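Endo-beta-1,2-glucanase (Talaromyces funiculosus, PDB 6IMV) hydrolyses internal linkages of beta-1,2-glucans as an endo-acting glycoside hydrolase and binds the disaccharide sophorose. Local coordinates at residues Asp99-Leu104 with Ser110-Ile115; Leu169-Tyr174 with Leu258-Gly263. All coordinates share one frame; numbering follows the deposited sequence.

Contact 1. Residues Asp99-Leu104 with Ser110-Ile115; sequences DAARFL and SAAPGI
A tight helix-loop-helix connection, in which A101 and L104 near the end of helix 98-104 meet A112 and I115 at the start of helix 112-133, shows how two helices joined by a short link can approach closely at paired alanines, with larger apolar side chains packing one turn on. The backbones come closest at A101 and A112, whose CA atoms lie 5.3 Å apart. Such an approach is possible because methyl groups alone stand between the chains here: A101 CB touches A112 CB at 3.8 Å, and the methyl of A112 also rests against A101 CA. One turn further along each helix the side chains are larger. L104 has a first torsion of -111°, away from the usual staggered values, and its branched end extends to the second helix. There its CD1 methyl lies 3.6 Å from A112 O, a van der Waals contact with a backbone carbonyl, and 4.0 Å from I115 CG2. CD2 of L104 reaches that same CG2 methyl at 4.1 Å, and the leucine and isoleucine run past each other in opposite directions. The I115 torsion (chi1 -66°) sets CG2 anti to the backbone N, which makes this branch the one that meets L104. No hydrogen bond joins the segments; their direct contact is by van der Waals packing. L104 also leans on L89 and A93 of helix 80-94, while A100 of the same turn meets H92. On another side of helix 98-104, R102 NE bonds to N35 O, tying it to helix 30-41.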
loop_
_atom_site.group_PDB
_atom_site.type_symbol
_atom_site.label_atom_id
_atom_site.label_comp_id
_atom_site.label_asym_id
_atom_site.label_seq_id
_atom_site.Cartn_x
_atom_site.Cartn_y
_atom_site.Cartn_z
ATOM N N ASP A 99 -14.262 -8.809 -9.436
ATOM C CA ASP A 99 -14.160 -7.650 -8.540
ATOM C C ASP A 99 -13.235 -6.582 -9.152
ATOM O O ASP A 99 -13.548 -5.409 -9.104
ATOM C CB ASP A 99 -13.712 -8.065 -7.130
ATOM C CG ASP A 99 -14.860 -8.482 -6.210
ATOM O OD1 ASP A 99 -16.035 -8.464 -6.665
ATOM O OD2 ASP A 99 -14.580 -8.814 -5.034
ATOM N N ALA A 100 -12.082 -6.990 -9.696
ATOM C CA ALA A 100 -11.174 -6.049 -10.351
ATOM C C ALA A 100 -11.859 -5.403 -11.567
ATOM O O ALA A 100 -11.600 -4.247 -11.877
ATOM C CB ALA A 100 -9.886 -6.727 -10.742
ATOM N N ALA A 101 -12.732 -6.157 -12.250
ATOM C CA ALA A 101 -13.475 -5.672 -13.422
ATOM C C ALA A 101 -14.554 -4.668 -12.991
ATOM O O ALA A 101 -14.821 -3.701 -13.698
ATOM C CB ALA A 101 -14.083 -6.837 -14.175
ATOM N N ARG A 102 -15.177 -4.903 -11.832
ATOM C CA ARG A 102 -16.146 -3.958 -11.253
ATOM C C ARG A 102 -15.476 -2.594 -11.021
ATOM O O ARG A 102 -16.107 -1.569 -11.212
ATOM C CB ARG A 102 -16.726 -4.516 -9.954
ATOM C CG ARG A 102 -17.700 -3.589 -9.244
ATOM C CD ARG A 102 -19.038 -3.520 -9.936
ATOM N NE ARG A 102 -20.003 -2.858 -9.069
ATOM C CZ ARG A 102 -21.165 -2.368 -9.478
ATOM N NH1 ARG A 102 -21.570 -2.560 -10.722
ATOM N NH2 ARG A 102 -21.907 -1.675 -8.638
ATOM N N PHE A 103 -14.199 -2.616 -10.617
ATOM C CA PHE A 103 -13.358 -1.418 -10.467
ATOM C C PHE A 103 -12.995 -0.837 -11.838
ATOM O O PHE A 103 -13.253 0.342 -12.091
ATOM C CB PHE A 103 -12.104 -1.759 -9.655
ATOM C CG PHE A 103 -11.121 -0.630 -9.460
ATOM C CD1 PHE A 103 -10.198 -0.313 -10.446
ATOM C CD2 PHE A 103 -11.085 0.092 -8.275
ATOM C CE1 PHE A 103 -9.278 0.708 -10.260
ATOM C CE2 PHE A 103 -10.167 1.116 -8.092
ATOM C CZ PHE A 103 -9.262 1.416 -9.080
ATOM N N LEU A 104 -12.372 -1.652 -12.702
ATOM C CA LEU A 104 -11.722 -1.152 -13.936
ATOM C C LEU A 104 -12.749 -0.869 -15.036
ATOM O O LEU A 104 -12.560 0.053 -15.823
ATOM C CB LEU A 104 -10.715 -2.181 -14.463
ATOM C CG LEU A 104 -9.232 -1.828 -14.376
ATOM C CD1 LEU A 104 -8.429 -2.695 -15.339
ATOM C CD2 LEU A 104 -8.971 -0.358 -14.665
ATOM N N SER A 110 -15.516 -7.705 -19.597
ATOM C CA SER A 110 -14.653 -8.437 -20.510
ATOM C C SER A 110 -13.458 -7.573 -20.936
ATOM O O SER A 110 -12.425 -8.122 -21.274
ATOM C CB SER A 110 -15.426 -8.937 -21.720
ATOM O OG SER A 110 -15.769 -7.856 -22.581
ATOM N N ALA A 111 -13.608 -6.236 -20.917
ATOM C CA ALA A 111 -12.559 -5.322 -21.357
ATOM C C ALA A 111 -11.443 -5.168 -20.304
ATOM O O ALA A 111 -10.355 -4.681 -20.635
ATOM C CB ALA A 111 -13.167 -3.986 -21.712
ATOM N N ALA A 112 -11.701 -5.563 -19.048
ATOM C CA ALA A 112 -10.776 -5.275 -17.929
ATOM C C ALA A 112 -9.369 -5.817 -18.203
ATOM O O ALA A 112 -8.388 -5.095 -18.008
ATOM C CB ALA A 112 -11.343 -5.797 -16.627
ATOM N N PRO A 113 -9.198 -7.093 -18.621
ATOM C CA PRO A 113 -7.863 -7.632 -18.897
ATOM C C PRO A 113 -7.101 -6.837 -19.965
ATOM O O PRO A 113 -5.920 -6.567 -19.786
ATOM C CB PRO A 113 -8.131 -9.074 -19.359
ATOM C CG PRO A 113 -9.464 -9.411 -18.719
ATOM C CD PRO A 113 -10.246 -8.116 -18.775
ATOM N N GLY A 114 -7.787 -6.469 -21.049
ATOM C CA GLY A 114 -7.202 -5.680 -22.134
ATOM C C GLY A 114 -6.747 -4.307 -21.659
ATOM O O GLY A 114 -5.692 -3.824 -22.068
ATOM N N ILE A 115 -7.548 -3.678 -20.791
ATOM C CA ILE A 115 -7.203 -2.372 -20.224
ATOM C C ILE A 115 -5.914 -2.503 -19.391
ATOM O O ILE A 115 -4.969 -1.732 -19.592
ATOM C CB ILE A 115 -8.369 -1.768 -19.416
ATOM C CG1 ILE A 115 -9.560 -1.419 -20.315
ATOM C CG2 ILE A 115 -7.901 -0.553 -18.621
ATOM C CD1 ILE A 115 -10.870 -1.191 -19.563
#

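Contact 2. Residues Leu169-Tyr174 with Leu258-Gly263; sequences LLWAVY and LQFFGG
W171 and Y174, one helical turn apart, set their side chains by different first torsions: W171 CG is anti to its carbonyl carbon (chi1 -70°), whereas Y174 CG is anti to its amide N (chi1 -168°). This combination brings W171 CZ3, a corner of the indole, over the face of the Y174 ring, 3.6 Å above its centre with the two planes steeply inclined, and carries the outer edge of the indole toward helix 252-261. F260 and F261 answer from there. W171 CH2 faces both phenylalanines, 4.0 Å from F260 CD2 and equally near F261 CE2. F260 comes to the indole at its edge, near its plane, the two side chains crossing at about a right angle; F261 approaches at a slant and passes on to Y174, where its CZ lies 4.0 Å from Y174 CE1. The backbones stay well apart, W171 and F260 CA atoms being 11.9 Å from each other, so it is the long aromatic side chains that bridge the two segments. Polar ends look to other partners: W171 NE1 bonds to L253 O on the facing helix, and Y174 OH to E458 OE1. K203 makes a cation-pi contact with F261, as K454 does with Y174. V451 and M455 of helix 448-457 also pack against the cluster. Here aromatic side chains join helix 163-182 to helix 252-261, interhelical packing consistent with the (alpha/alpha)6-barrel fold of this glycoside hydrolase family.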
loop_
_atom_site.group_PDB
_atom_site.type_symbol
_atom_site.label_atom_id
_atom_site.label_comp_id
_atom_site.label_asym_id
_atom_site.label_seq_id
_atom_site.Cartn_x
_atom_site.Cartn_y
_atom_site.Cartn_z
ATOM N N LEU A 169 7.022 -2.529 -5.243
ATOM C CA LEU A 169 6.795 -2.634 -6.679
ATOM C C LEU A 169 7.227 -4.009 -7.205
ATOM O O LEU A 169 6.537 -4.607 -8.038
ATOM C CB LEU A 169 7.555 -1.512 -7.392
ATOM C CG LEU A 169 7.510 -1.534 -8.922
ATOM C CD1 LEU A 169 6.086 -1.591 -9.450
ATOM C CD2 LEU A 169 8.235 -0.326 -9.483
ATOM N N LEU A 170 8.376 -4.505 -6.741
ATOM C CA LEU A 170 8.978 -5.696 -7.329
ATOM C C LEU A 170 8.086 -6.926 -7.121
ATOM O O LEU A 170 7.871 -7.699 -8.068
ATOM C CB LEU A 170 10.381 -5.890 -6.756
ATOM C CG LEU A 170 11.412 -4.920 -7.320
ATOM C CD1 LEU A 170 12.665 -4.891 -6.460
ATOM C CD2 LEU A 170 11.742 -5.281 -8.762
ATOM N N TRP A 171 7.535 -7.098 -5.916
ATOM C CA TRP A 171 6.655 -8.251 -5.649
ATOM C C TRP A 171 5.305 -8.054 -6.354
ATOM O O TRP A 171 4.652 -9.032 -6.707
ATOM C CB TRP A 171 6.517 -8.522 -4.145
ATOM C CG TRP A 171 7.781 -9.057 -3.546
ATOM C CD1 TRP A 171 8.659 -8.377 -2.751
ATOM C CD2 TRP A 171 8.343 -10.373 -3.727
ATOM N NE1 TRP A 171 9.714 -9.180 -2.420
ATOM C CE2 TRP A 171 9.548 -10.410 -3.000
ATOM C CE3 TRP A 171 7.946 -11.518 -4.425
ATOM C CZ2 TRP A 171 10.357 -11.541 -2.946
ATOM C CZ3 TRP A 171 8.748 -12.638 -4.388
ATOM C CH2 TRP A 171 9.931 -12.651 -3.646
ATOM N N ALA A 172 4.894 -6.800 -6.584
ATOM C CA ALA A 172 3.661 -6.545 -7.338
ATOM C C ALA A 172 3.846 -6.999 -8.796
ATOM O O ALA A 172 2.972 -7.647 -9.372
ATOM C CB ALA A 172 3.263 -5.094 -7.243
ATOM N N VAL A 173 5.003 -6.671 -9.375
ATOM C CA VAL A 173 5.344 -7.057 -10.749
ATOM C C VAL A 173 5.465 -8.584 -10.840
ATOM O O VAL A 173 5.030 -9.180 -11.815
ATOM C CB VAL A 173 6.609 -6.331 -11.246
ATOM C CG1 VAL A 173 7.161 -6.947 -12.528
ATOM C CG2 VAL A 173 6.347 -4.844 -11.446
ATOM N N TYR A 174 6.064 -9.193 -9.815
ATOM C CA TYR A 174 6.197 -10.651 -9.678
ATOM C C TYR A 174 4.805 -11.297 -9.786
ATOM O O TYR A 174 4.604 -12.233 -10.580
ATOM C CB TYR A 174 6.909 -10.942 -8.354
ATOM C CG TYR A 174 7.414 -12.343 -8.116
ATOM C CD1 TYR A 174 8.714 -12.698 -8.447
ATOM C CD2 TYR A 174 6.639 -13.281 -7.453
ATOM C CE1 TYR A 174 9.214 -13.960 -8.168
ATOM C CE2 TYR A 174 7.124 -14.550 -7.165
ATOM C CZ TYR A 174 8.413 -14.894 -7.531
ATOM O OH TYR A 174 8.894 -16.142 -7.245
ATOM N N LEU A 258 16.567 -9.108 -1.793
ATOM C CA LEU A 258 18.000 -9.323 -1.648
ATOM C C LEU A 258 18.288 -10.796 -1.351
ATOM O O LEU A 258 19.175 -11.383 -1.964
ATOM C CB LEU A 258 18.560 -8.431 -0.534
ATOM C CG LEU A 258 18.836 -6.979 -0.922
ATOM C CD1 LEU A 258 19.181 -6.155 0.306
ATOM C CD2 LEU A 258 19.957 -6.902 -1.952
ATOM N N GLN A 259 17.543 -11.382 -0.404
ATOM C CA GLN A 259 17.817 -12.753 0.018
ATOM C C GLN A 259 17.668 -13.717 -1.166
ATOM O O GLN A 259 18.552 -14.524 -1.410
ATOM C CB GLN A 259 16.896 -13.205 1.147
ATOM C CG GLN A 259 16.939 -14.713 1.359
ATOM C CD GLN A 259 16.358 -15.142 2.682
ATOM O OE1 GLN A 259 16.040 -14.324 3.533
ATOM N NE2 GLN A 259 16.242 -16.447 2.868
ATOM N N PHE A 260 16.535 -13.665 -1.860
ATOM C CA PHE A 260 16.246 -14.642 -2.884
ATOM C C PHE A 260 17.042 -14.384 -4.168
ATOM O O PHE A 260 17.406 -15.340 -4.827
ATOM C CB PHE A 260 14.750 -14.699 -3.186
ATOM C CG PHE A 260 13.925 -15.240 -2.049
ATOM C CD1 PHE A 260 14.269 -16.430 -1.427
ATOM C CD2 PHE A 260 12.795 -14.566 -1.613
ATOM C CE1 PHE A 260 13.497 -16.932 -0.390
ATOM C CE2 PHE A 260 12.030 -15.065 -0.568
ATOM C CZ PHE A 260 12.379 -16.250 0.042
ATOM N N PHE A 261 17.283 -13.115 -4.524
ATOM C CA PHE A 261 17.718 -12.772 -5.886
ATOM C C PHE A 261 19.004 -11.937 -5.947
ATOM O O PHE A 261 19.511 -11.705 -7.042
ATOM C CB PHE A 261 16.601 -12.010 -6.598
ATOM C CG PHE A 261 15.314 -12.783 -6.681
ATOM C CD1 PHE A 261 15.285 -14.031 -7.287
ATOM C CD2 PHE A 261 14.132 -12.258 -6.170
ATOM C CE1 PHE A 261 14.103 -14.748 -7.365
ATOM C CE2 PHE A 261 12.951 -12.975 -6.247
ATOM C CZ PHE A 261 12.936 -14.221 -6.839
ATOM N N GLY A 262 19.528 -11.488 -4.805
ATOM C CA GLY A 262 20.583 -10.496 -4.784
ATOM C C GLY A 262 21.984 -11.076 -4.959
ATOM O O GLY A 262 22.913 -10.313 -5.178
ATOM N N GLY A 263 22.123 -12.406 -4.835
ATOM C CA GLY A 263 23.409 -13.094 -4.873
ATOM C C GLY A 263 24.186 -12.954 -3.567
ATOM O O GLY A 263 25.411 -12.932 -3.566
#

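Overall arrangement
Followed from the N terminus, the chain makes contact 1 first, closing the short link between helices 98-104 and 112-133, with five residues between its segments. Only after that does contact 2 open: segments 169-174 and 258-263, on helices 163-182 and 252-261, meet across 83 intervening residues, a long excursion that includes helix 186-210 and several short strands. The two contacts thus stand in series, neither nested nor crossed, with centres 27 Å apart and no atoms touching. Helix 80-94 connects them indirectly: already noted beside contact 1, it also packs through V87 and M88 on A172 of the 169-174 segment. That helix also carries K82, one of the residues of the glucose pocket.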